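Local coordinates for protein 3' terminal uridylyl transferase (Trypanosoma brucei, PDB 5HZD) that adds uridines from UTP to the 3' ends of guide RNAs, ribosomal RNAs and some mRNAs during mitochondrial RNA editing, at residues N331-W343 against I465-I479. Residues are numbered along the deposited sequence; the frame is centred on the assembly and turned at random.
Sequences NGYFTSYAINIMW and IEDPYEENLNLGRHI. With SO4 (sulfate ion), chain C.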
loop_
_atom_site.group_PDB
_atom_site.type_symbol
_atom_site.label_atom_id
_atom_site.label_comp_id
_atom_site.label_asym_id
_atom_site.label_seq_id
_atom_site.Cartn_x
_atom_site.Cartn_y
_atom_site.Cartn_z
ATOM N N ASN A 331 -12.171 -3.953 -11.563
ATOM C CA ASN A 331 -12.937 -4.812 -12.452
ATOM C C ASN A 331 -13.113 -6.205 -11.898
ATOM O O ASN A 331 -13.402 -7.126 -12.647
ATOM C CB ASN A 331 -12.293 -4.886 -13.833
ATOM C CG ASN A 331 -12.314 -3.556 -14.526
ATOM O OD1 ASN A 331 -11.273 -3.023 -14.921
ATOM N ND2 ASN A 331 -13.508 -2.989 -14.656
ATOM N N GLY A 332 -12.912 -6.347 -10.592
ATOM C CA GLY A 332 -13.275 -7.575 -9.894
ATOM C C GLY A 332 -12.149 -8.591 -9.767
ATOM O O GLY A 332 -12.349 -9.709 -9.251
ATOM N N TYR A 333 -10.962 -8.236 -10.251
ATOM C CA TYR A 333 -9.848 -9.166 -10.100
ATOM C C TYR A 333 -9.222 -8.939 -8.729
ATOM O O TYR A 333 -9.852 -8.323 -7.839
ATOM C CB TYR A 333 -8.839 -9.039 -11.235
ATOM C CG TYR A 333 -9.382 -9.498 -12.576
ATOM C CD1 TYR A 333 -9.267 -10.823 -12.976
ATOM C CD2 TYR A 333 -10.009 -8.597 -13.428
ATOM C CE1 TYR A 333 -9.760 -11.249 -14.198
ATOM C CE2 TYR A 333 -10.514 -9.010 -14.655
ATOM C CZ TYR A 333 -10.378 -10.341 -15.029
ATOM O OH TYR A 333 -10.882 -10.762 -16.251
ATOM N N PHE A 334 -7.994 -9.412 -8.530
ATOM C CA PHE A 334 -7.390 -9.329 -7.198
ATOM C C PHE A 334 -6.819 -7.946 -6.896
ATOM O O PHE A 334 -6.540 -7.143 -7.783
ATOM C CB PHE A 334 -6.249 -10.335 -7.093
ATOM C CG PHE A 334 -6.694 -11.759 -7.065
ATOM C CD1 PHE A 334 -7.592 -12.212 -6.109
ATOM C CD2 PHE A 334 -6.176 -12.667 -7.979
ATOM C CE1 PHE A 334 -7.996 -13.545 -6.077
ATOM C CE2 PHE A 334 -6.562 -13.997 -7.936
ATOM C CZ PHE A 334 -7.468 -14.440 -6.996
ATOM N N THR A 335 -6.645 -7.682 -5.612
ATOM C CA THR A 335 -5.931 -6.507 -5.159
ATOM C C THR A 335 -4.450 -6.827 -4.979
ATOM O O THR A 335 -4.028 -8.000 -4.969
ATOM C CB THR A 335 -6.452 -6.095 -3.781
ATOM O OG1 THR A 335 -6.315 -7.202 -2.872
ATOM C CG2 THR A 335 -7.907 -5.691 -3.853
ATOM N N SER A 336 -3.644 -5.799 -4.766
ATOM C CA SER A 336 -2.236 -6.038 -4.473
ATOM C C SER A 336 -2.063 -6.833 -3.188
ATOM O O SER A 336 -1.162 -7.688 -3.079
ATOM C CB SER A 336 -1.468 -4.720 -4.395
ATOM O OG SER A 336 -1.445 -4.119 -5.696
ATOM N N TYR A 337 -2.921 -6.595 -2.208
ATOM C CA TYR A 337 -2.870 -7.364 -0.975
ATOM C C TYR A 337 -3.090 -8.849 -1.271
ATOM O O TYR A 337 -2.359 -9.686 -0.734
ATOM C CB TYR A 337 -3.956 -6.854 -0.014
ATOM C CG TYR A 337 -3.958 -7.423 1.395
ATOM C CD1 TYR A 337 -2.806 -7.473 2.159
ATOM C CD2 TYR A 337 -5.156 -7.802 1.998
ATOM C CE1 TYR A 337 -2.832 -7.951 3.486
ATOM C CE2 TYR A 337 -5.197 -8.268 3.325
ATOM C CZ TYR A 337 -4.034 -8.340 4.055
ATOM O OH TYR A 337 -4.083 -8.806 5.369
ATOM N N ALA A 338 -4.062 -9.173 -2.116
ATOM C CA ALA A 338 -4.330 -10.584 -2.451
ATOM C C ALA A 338 -3.100 -11.251 -3.091
ATOM O O ALA A 338 -2.786 -12.436 -2.810
ATOM C CB ALA A 338 -5.516 -10.691 -3.374
ATOM N N ILE A 339 -2.412 -10.515 -3.964
ATOM C CA ILE A 339 -1.217 -11.066 -4.618
ATOM C C ILE A 339 -0.128 -11.322 -3.572
ATOM O O ILE A 339 0.535 -12.354 -3.612
ATOM C CB ILE A 339 -0.689 -10.143 -5.736
ATOM C CG1 ILE A 339 -1.771 -9.889 -6.803
ATOM C CG2 ILE A 339 0.549 -10.783 -6.452
ATOM C CD1 ILE A 339 -2.375 -11.162 -7.425
ATOM N N ASN A 340 0.060 -10.402 -2.619
ATOM C CA ASN A 340 1.046 -10.651 -1.564
ATOM C C ASN A 340 0.674 -11.887 -0.740
ATOM O O ASN A 340 1.550 -12.670 -0.335
ATOM C CB ASN A 340 1.167 -9.438 -0.635
ATOM C CG ASN A 340 2.121 -8.398 -1.151
ATOM O OD1 ASN A 340 3.171 -8.719 -1.693
ATOM N ND2 ASN A 340 1.761 -7.130 -0.980
ATOM N N ILE A 341 -0.631 -12.095 -0.499
ATOM C CA ILE A 341 -1.042 -13.283 0.233
ATOM C C ILE A 341 -0.739 -14.548 -0.583
ATOM O O ILE A 341 -0.285 -15.553 -0.015
ATOM C CB ILE A 341 -2.513 -13.205 0.669
ATOM C CG1 ILE A 341 -2.652 -12.089 1.714
ATOM C CG2 ILE A 341 -2.996 -14.561 1.240
ATOM C CD1 ILE A 341 -4.092 -11.595 1.904
ATOM N N MET A 342 -0.977 -14.515 -1.894
ATOM C CA MET A 342 -0.604 -15.648 -2.724
ATOM C C MET A 342 0.887 -15.960 -2.576
ATOM O O MET A 342 1.267 -17.113 -2.444
ATOM C CB MET A 342 -0.892 -15.391 -4.208
ATOM C CG MET A 342 -2.370 -15.342 -4.535
ATOM S SD MET A 342 -2.622 -15.202 -6.313
ATOM C CE MET A 342 -1.927 -16.736 -6.915
ATOM N N TRP A 343 1.735 -14.943 -2.632
ATOM C CA TRP A 343 3.170 -15.165 -2.555
ATOM C C TRP A 343 3.549 -15.702 -1.192
ATOM O O TRP A 343 4.290 -16.681 -1.079
ATOM C CB TRP A 343 3.833 -13.806 -2.838
ATOM C CG TRP A 343 5.314 -13.679 -2.582
ATOM C CD1 TRP A 343 5.909 -12.766 -1.755
ATOM C CD2 TRP A 343 6.394 -14.365 -3.255
ATOM N NE1 TRP A 343 7.290 -12.878 -1.836
ATOM C CE2 TRP A 343 7.601 -13.841 -2.757
ATOM C CE3 TRP A 343 6.446 -15.391 -4.203
ATOM C CZ2 TRP A 343 8.847 -14.284 -3.183
ATOM C CZ3 TRP A 343 7.704 -15.829 -4.635
ATOM C CH2 TRP A 343 8.882 -15.293 -4.104
ATOM N N ILE A 465 -9.116 -16.871 -1.753
ATOM C CA ILE A 465 -8.024 -16.364 -0.924
ATOM C C ILE A 465 -8.710 -15.782 0.311
ATOM O O ILE A 465 -9.560 -14.878 0.192
ATOM C CB ILE A 465 -7.251 -15.252 -1.649
ATOM C CG1 ILE A 465 -6.620 -15.803 -2.928
ATOM C CG2 ILE A 465 -6.173 -14.709 -0.737
ATOM C CD1 ILE A 465 -5.836 -14.717 -3.700
ATOM N N GLU A 466 -8.395 -16.328 1.476
ATOM C CA GLU A 466 -9.032 -15.882 2.714
ATOM C C GLU A 466 -8.376 -14.584 3.197
ATOM O O GLU A 466 -7.139 -14.501 3.321
ATOM C CB GLU A 466 -8.924 -16.988 3.777
ATOM C CG GLU A 466 -9.569 -16.608 5.142
ATOM C CD GLU A 466 -9.690 -17.743 6.158
ATOM O OE1 GLU A 466 -8.970 -18.772 6.096
ATOM O OE2 GLU A 466 -10.549 -17.613 7.063
ATOM N N ASP A 467 -9.181 -13.550 3.467
ATOM C CA ASP A 467 -8.637 -12.332 4.075
ATOM C C ASP A 467 -8.215 -12.633 5.520
ATOM O O ASP A 467 -8.977 -13.228 6.301
ATOM C CB ASP A 467 -9.690 -11.222 4.077
ATOM C CG ASP A 467 -9.135 -9.912 4.555
ATOM O OD1 ASP A 467 -8.964 -9.750 5.771
ATOM O OD2 ASP A 467 -8.893 -9.033 3.724
ATOM N N PRO A 468 -6.978 -12.250 5.892
ATOM C CA PRO A 468 -6.476 -12.606 7.219
ATOM C C PRO A 468 -7.318 -12.095 8.393
ATOM O O PRO A 468 -7.456 -12.817 9.382
ATOM C CB PRO A 468 -5.096 -11.942 7.238
ATOM C CG PRO A 468 -4.648 -12.042 5.821
ATOM C CD PRO A 468 -5.908 -11.745 5.018
ATOM N N TYR A 469 -7.885 -10.895 8.279
ATOM C CA TYR A 469 -8.582 -10.303 9.444
ATOM C C TYR A 469 -10.084 -10.109 9.282
ATOM O O TYR A 469 -10.800 -9.894 10.270
ATOM C CB TYR A 469 -7.910 -8.990 9.866
ATOM C CG TYR A 469 -6.470 -9.183 10.302
ATOM C CD1 TYR A 469 -6.153 -9.932 11.446
ATOM C CD2 TYR A 469 -5.434 -8.633 9.561
ATOM C CE1 TYR A 469 -4.837 -10.128 11.837
ATOM C CE2 TYR A 469 -4.117 -8.817 9.942
ATOM C CZ TYR A 469 -3.832 -9.563 11.061
ATOM O OH TYR A 469 -2.535 -9.729 11.442
ATOM N N GLU A 470 -10.582 -10.203 8.061
ATOM C CA GLU A 470 -12.033 -10.198 7.872
ATOM C C GLU A 470 -12.567 -11.614 7.615
ATOM O O GLU A 470 -12.390 -12.165 6.517
ATOM C CB GLU A 470 -12.406 -9.253 6.743
ATOM C CG GLU A 470 -13.910 -9.108 6.554
ATOM C CD GLU A 470 -14.299 -7.799 5.880
ATOM O OE1 GLU A 470 -15.389 -7.749 5.261
ATOM O OE2 GLU A 470 -13.521 -6.820 5.985
ATOM N N GLU A 471 -13.260 -12.204 8.581
ATOM C CA GLU A 471 -13.810 -13.534 8.325
ATOM C C GLU A 471 -14.908 -13.507 7.258
ATOM O O GLU A 471 -15.621 -12.513 7.066
ATOM C CB GLU A 471 -14.294 -14.241 9.590
ATOM C CG GLU A 471 -14.318 -15.767 9.446
ATOM C CD GLU A 471 -14.979 -16.455 10.637
ATOM O OE1 GLU A 471 -15.348 -17.649 10.521
ATOM O OE2 GLU A 471 -15.129 -15.799 11.694
ATOM N N ASN A 472 -14.960 -14.607 6.528
ATOM C CA ASN A 472 -15.905 -14.817 5.465
ATOM C C ASN A 472 -15.806 -13.857 4.311
ATOM O O ASN A 472 -16.794 -13.643 3.622
ATOM C CB ASN A 472 -17.343 -14.869 5.993
ATOM C CG ASN A 472 -18.241 -15.678 5.082
ATOM O OD1 ASN A 472 -17.771 -16.613 4.421
ATOM N ND2 ASN A 472 -19.515 -15.313 5.010
ATOM N N LEU A 473 -14.596 -13.333 4.063
ATOM C CA LEU A 473 -14.354 -12.493 2.898
ATOM C C LEU A 473 -13.376 -13.186 1.968
ATOM O O LEU A 473 -12.225 -13.420 2.333
ATOM C CB LEU A 473 -13.763 -11.143 3.315
ATOM C CG LEU A 473 -13.504 -10.191 2.144
ATOM C CD1 LEU A 473 -14.804 -9.761 1.466
ATOM C CD2 LEU A 473 -12.672 -8.972 2.632
ATOM N N ASN A 474 -13.855 -13.527 0.780
ATOM C CA ASN A 474 -13.007 -14.062 -0.271
ATOM C C ASN A 474 -12.443 -12.948 -1.117
ATOM O O ASN A 474 -13.198 -12.207 -1.758
ATOM C CB ASN A 474 -13.801 -15.039 -1.173
ATOM C CG ASN A 474 -12.929 -15.672 -2.261
ATOM O OD1 ASN A 474 -11.705 -15.636 -2.169
ATOM N ND2 ASN A 474 -13.562 -16.231 -3.310
ATOM N N LEU A 475 -11.120 -12.834 -1.156
ATOM C CA LEU A 475 -10.507 -11.810 -2.003
ATOM C C LEU A 475 -10.745 -12.100 -3.488
ATOM O O LEU A 475 -10.621 -11.209 -4.329
ATOM C CB LEU A 475 -9.019 -11.598 -1.670
ATOM C CG LEU A 475 -8.786 -11.276 -0.186
ATOM C CD1 LEU A 475 -7.304 -11.065 0.091
ATOM C CD2 LEU A 475 -9.551 -10.005 0.192
ATOM N N GLY A 476 -11.124 -13.333 -3.818
ATOM C CA GLY A 476 -11.527 -13.636 -5.176
ATOM C C GLY A 476 -13.032 -13.662 -5.447
ATOM O O GLY A 476 -13.481 -14.288 -6.420
ATOM N N ARG A 477 -13.816 -13.001 -4.591
ATOM C CA ARG A 477 -15.264 -13.064 -4.661
ATOM C C ARG A 477 -15.911 -12.565 -5.939
ATOM O O ARG A 477 -17.072 -12.886 -6.202
ATOM C CB ARG A 477 -15.892 -12.335 -3.464
ATOM C CG ARG A 477 -15.605 -10.838 -3.452
ATOM C CD ARG A 477 -15.942 -10.197 -2.106
ATOM N NE ARG A 477 -15.533 -8.777 -2.094
ATOM C CZ ARG A 477 -14.282 -8.353 -1.933
ATOM N NH1 ARG A 477 -13.278 -9.226 -1.782
ATOM N NH2 ARG A 477 -14.022 -7.048 -1.928
ATOM N N HIS A 478 -15.198 -11.773 -6.734
ATOM C CA HIS A 478 -15.791 -11.323 -7.997
ATOM C C HIS A 478 -15.286 -12.103 -9.199
ATOM O O HIS A 478 -15.647 -11.777 -10.339
ATOM C CB HIS A 478 -15.537 -9.825 -8.252
ATOM C CG HIS A 478 -15.956 -8.932 -7.123
ATOM N ND1 HIS A 478 -17.268 -8.799 -6.720
ATOM C CD2 HIS A 478 -15.227 -8.122 -6.319
ATOM C CE1 HIS A 478 -17.327 -7.951 -5.706
ATOM N NE2 HIS A 478 -16.105 -7.524 -5.448
ATOM N N ILE A 479 -14.479 -13.140 -8.955
ATOM C CA ILE A 479 -13.890 -13.910 -10.037
ATOM C C ILE A 479 -14.695 -15.152 -10.370
ATOM O O ILE A 479 -14.564 -16.188 -9.704
ATOM C CB ILE A 479 -12.416 -14.266 -9.724
ATOM C CG1 ILE A 479 -11.641 -12.977 -9.442
ATOM C CG2 ILE A 479 -11.819 -15.075 -10.886
ATOM C CD1 ILE A 479 -10.181 -13.202 -9.040
HETATM S S SO4 C . -17.617 -5.701 -2.410
HETATM O O1 SO4 C . -17.341 -5.163 -1.082
HETATM O O2 SO4 C . -18.800 -5.043 -2.972
HETATM O O3 SO4 C . -17.871 -7.139 -2.304
HETATM O O4 SO4 C . -16.456 -5.455 -3.269
HETATM O O HOH W 1 -12.462 -10.684 -6.555
HETATM O O HOH W 2 -8.982 -8.908 -4.159
HETATM O O HOH W 3 -6.605 -8.647 6.459
#
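F334 meets I465: its CE1 lies 3.4 Å from I465 CD1, which also touches M342 CG. I479 comes in crosswise and sets its CD1 over one face of the F334 ring, a CH-pi contact 3.7 Å from the centroid. Further along the helix, L475 CD1 touches A338 CB and, in the conformer of I341 described here, one of two, packs against I341 CD1, which meets P468 CD tip to tip. With CG anti to the backbone N (chi1 -173°), Y337 reaches across and brings its OH to P468 CG at 3.3 Å. No direct hydrogen bond crosses; the polar links across the contact run through water. One water links Y337 OH to D467 OD1, and two others hang on L475 O, tying it to G332 O and T335 N. Behind this, D467 OD1 accepts from Y469 N, an Asx turn, and from E470 N, completing an Asx motif, and N474 OD1 grips I465 N and G476 N from opposite faces. Residues 465-474, assigned as the nucleotide recognition motif, lie against Y337, which binds UTP. Helix 292-304 flanks this end through N296, touched by Y337 and Y469; helix 310-324 backs helix 336-349, and helix 481-497 borders Y333 and I479.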